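Local atomic coordinates of exodeoxyribonuclease 10 (Escherichia coli, PDB entry 4FZX), a protein that degrades single- and double-stranded DNA from the 3' end as a magnesium-dependent, distributive exonuclease of the DEDDh family, serving DNA repair. Residues R105-I110 with A144-D149. Numbering follows the deposited sequence.
Sequences RLWPGI and AALLID
Trp107, just past the end of helix 99-106, meets Asp149 and Leu146 with the benzo part of its indole. Leu106 points toward helix 136-154, where it packs on Thr153 and Ser154, and its CG sits 3.9 Å above the plane of the Trp107 ring, backing one face. In this RNase H-like exonuclease fold, helix 136-154 packs on the central sheet through Ala144 and Leu147, while Trp107 also touches its Ile150 and Thr153. Trp107 is the first residue to leave helical geometry. Its CG is anti to the carbonyl carbon (chi1 -55°), which carries the flat, extended indole toward helix 136-154, CZ3 and CH2 leading. CZ3 meets Leu146 CD1 at 4.4 Å, a loose apolar touch near the plane of the ring. Asp149 OD2 approaches the ring obliquely, 3.6 Å from Trp107 CH2, the carboxylate and indole planes being 26° apart. No hydrogen bond joins the two segments; with that same oxygen the short acid forms a salt bridge to Arg121 NE, and the Trp107 side chain also touches Arg121. Beyond Trp107 the chain reverses in a type II turn: Pro108 suits its first corner, Gly109 takes the positive phi (78°) of the second, and Ile110 N bonds back to Trp107 O at 3.0 Å.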
loop_
_atom_site.group_PDB
_atom_site.type_symbol
_atom_site.label_atom_id
_atom_site.label_comp_id
_atom_site.label_asym_id
_atom_site.label_seq_id
_atom_site.Cartn_x
_atom_site.Cartn_y
_atom_site.Cartn_z
ATOM N N ARG C 105 -0.001 -16.269 -4.081
ATOM C CA ARG C 105 0.875 -15.125 -4.343
ATOM C C ARG C 105 1.153 -14.942 -5.838
ATOM O O ARG C 105 1.232 -13.828 -6.319
ATOM C CB ARG C 105 2.187 -15.243 -3.553
ATOM C CG ARG C 105 3.346 -14.388 -4.103
ATOM C CD ARG C 105 3.335 -12.973 -3.532
ATOM N NE ARG C 105 3.251 -12.991 -2.075
ATOM C CZ ARG C 105 4.269 -12.713 -1.259
ATOM N NH1 ARG C 105 5.456 -12.359 -1.752
ATOM N NH2 ARG C 105 4.095 -12.772 0.053
ATOM N N LEU C 106 1.237 -16.039 -6.575
ATOM C CA LEU C 106 1.588 -15.977 -7.998
ATOM C C LEU C 106 0.391 -15.637 -8.893
ATOM O O LEU C 106 0.558 -15.002 -9.952
ATOM C CB LEU C 106 2.236 -17.293 -8.445
ATOM C CG LEU C 106 2.810 -17.424 -9.857
ATOM C CD1 LEU C 106 3.880 -16.366 -10.142
ATOM C CD2 LEU C 106 3.400 -18.849 -10.019
ATOM N N TRP C 107 -0.805 -16.089 -8.488
ATOM C CA TRP C 107 -2.037 -15.812 -9.237
ATOM C C TRP C 107 -3.141 -15.275 -8.304
ATOM O O TRP C 107 -4.022 -16.022 -7.878
ATOM C CB TRP C 107 -2.528 -17.079 -9.955
ATOM C CG TRP C 107 -1.514 -17.724 -10.871
ATOM C CD1 TRP C 107 -1.052 -17.231 -12.055
ATOM C CD2 TRP C 107 -0.867 -18.989 -10.685
ATOM N NE1 TRP C 107 -0.143 -18.097 -12.610
ATOM C CE2 TRP C 107 -0.013 -19.189 -11.791
ATOM C CE3 TRP C 107 -0.934 -19.981 -9.693
ATOM C CZ2 TRP C 107 0.779 -20.340 -11.936
ATOM C CZ3 TRP C 107 -0.141 -21.123 -9.833
ATOM C CH2 TRP C 107 0.698 -21.292 -10.954
ATOM N N PRO C 108 -3.090 -13.976 -7.977
ATOM C CA PRO C 108 -4.015 -13.442 -6.962
ATOM C C PRO C 108 -5.473 -13.806 -7.262
ATOM O O PRO C 108 -5.908 -13.749 -8.414
ATOM C CB PRO C 108 -3.809 -11.925 -7.060
ATOM C CG PRO C 108 -2.386 -11.772 -7.589
ATOM C CD PRO C 108 -2.135 -12.963 -8.472
ATOM N N GLY C 109 -6.196 -14.257 -6.243
ATOM C CA GLY C 109 -7.607 -14.560 -6.403
ATOM C C GLY C 109 -7.895 -15.887 -7.078
ATOM O O GLY C 109 -9.053 -16.223 -7.305
ATOM N N ILE C 110 -6.855 -16.671 -7.349
ATOM C CA ILE C 110 -7.038 -18.032 -7.879
ATOM C C ILE C 110 -7.645 -18.977 -6.835
ATOM O O ILE C 110 -7.437 -18.807 -5.628
ATOM C CB ILE C 110 -5.708 -18.619 -8.453
ATOM C CG1 ILE C 110 -5.996 -19.676 -9.523
ATOM C CG2 ILE C 110 -4.827 -19.182 -7.347
ATOM C CD1 ILE C 110 -4.826 -19.967 -10.451
ATOM N N ALA C 144 3.739 -31.961 -7.132
ATOM C CA ALA C 144 5.014 -31.805 -7.825
ATOM C C ALA C 144 4.809 -31.127 -9.176
ATOM O O ALA C 144 5.518 -30.170 -9.512
ATOM C CB ALA C 144 5.708 -33.161 -8.001
ATOM N N ALA C 145 3.829 -31.600 -9.944
ATOM C CA ALA C 145 3.501 -30.941 -11.217
ATOM C C ALA C 145 3.155 -29.469 -10.999
ATOM O O ALA C 145 3.569 -28.600 -11.761
ATOM C CB ALA C 145 2.346 -31.672 -11.943
ATOM N N LEU C 146 2.395 -29.190 -9.948
ATOM C CA LEU C 146 2.059 -27.821 -9.610
ATOM C C LEU C 146 3.301 -26.996 -9.251
ATOM O O LEU C 146 3.408 -25.834 -9.627
ATOM C CB LEU C 146 1.059 -27.790 -8.459
ATOM C CG LEU C 146 0.782 -26.410 -7.867
ATOM C CD1 LEU C 146 0.225 -25.440 -8.931
ATOM C CD2 LEU C 146 -0.144 -26.510 -6.651
ATOM N N LEU C 147 4.240 -27.603 -8.535
ATOM C CA LEU C 147 5.427 -26.891 -8.092
ATOM C C LEU C 147 6.333 -26.573 -9.284
ATOM O O LEU C 147 6.868 -25.470 -9.396
ATOM C CB LEU C 147 6.188 -27.717 -7.047
ATOM C CG LEU C 147 7.631 -27.252 -6.805
ATOM C CD1 LEU C 147 7.671 -25.938 -5.981
ATOM C CD2 LEU C 147 8.442 -28.335 -6.151
ATOM N N ILE C 148 6.435 -27.511 -10.215
ATOM C CA ILE C 148 7.242 -27.295 -11.412
ATOM C C ILE C 148 6.671 -26.141 -12.228
ATOM O O ILE C 148 7.410 -25.250 -12.667
ATOM C CB ILE C 148 7.355 -28.579 -12.289
ATOM C CG1 ILE C 148 8.243 -29.606 -11.597
ATOM C CG2 ILE C 148 7.935 -28.236 -13.686
ATOM C CD1 ILE C 148 8.096 -31.014 -12.116
ATOM N N ASP C 149 5.347 -26.131 -12.367
ATOM C CA ASP C 149 4.632 -25.042 -13.037
ATOM C C ASP C 149 4.898 -23.704 -12.345
ATOM O O ASP C 149 5.232 -22.709 -12.997
ATOM C CB ASP C 149 3.132 -25.357 -13.062
ATOM C CG ASP C 149 2.294 -24.238 -13.647
ATOM O OD1 ASP C 149 2.734 -23.565 -14.599
ATOM O OD2 ASP C 149 1.148 -24.075 -13.188
#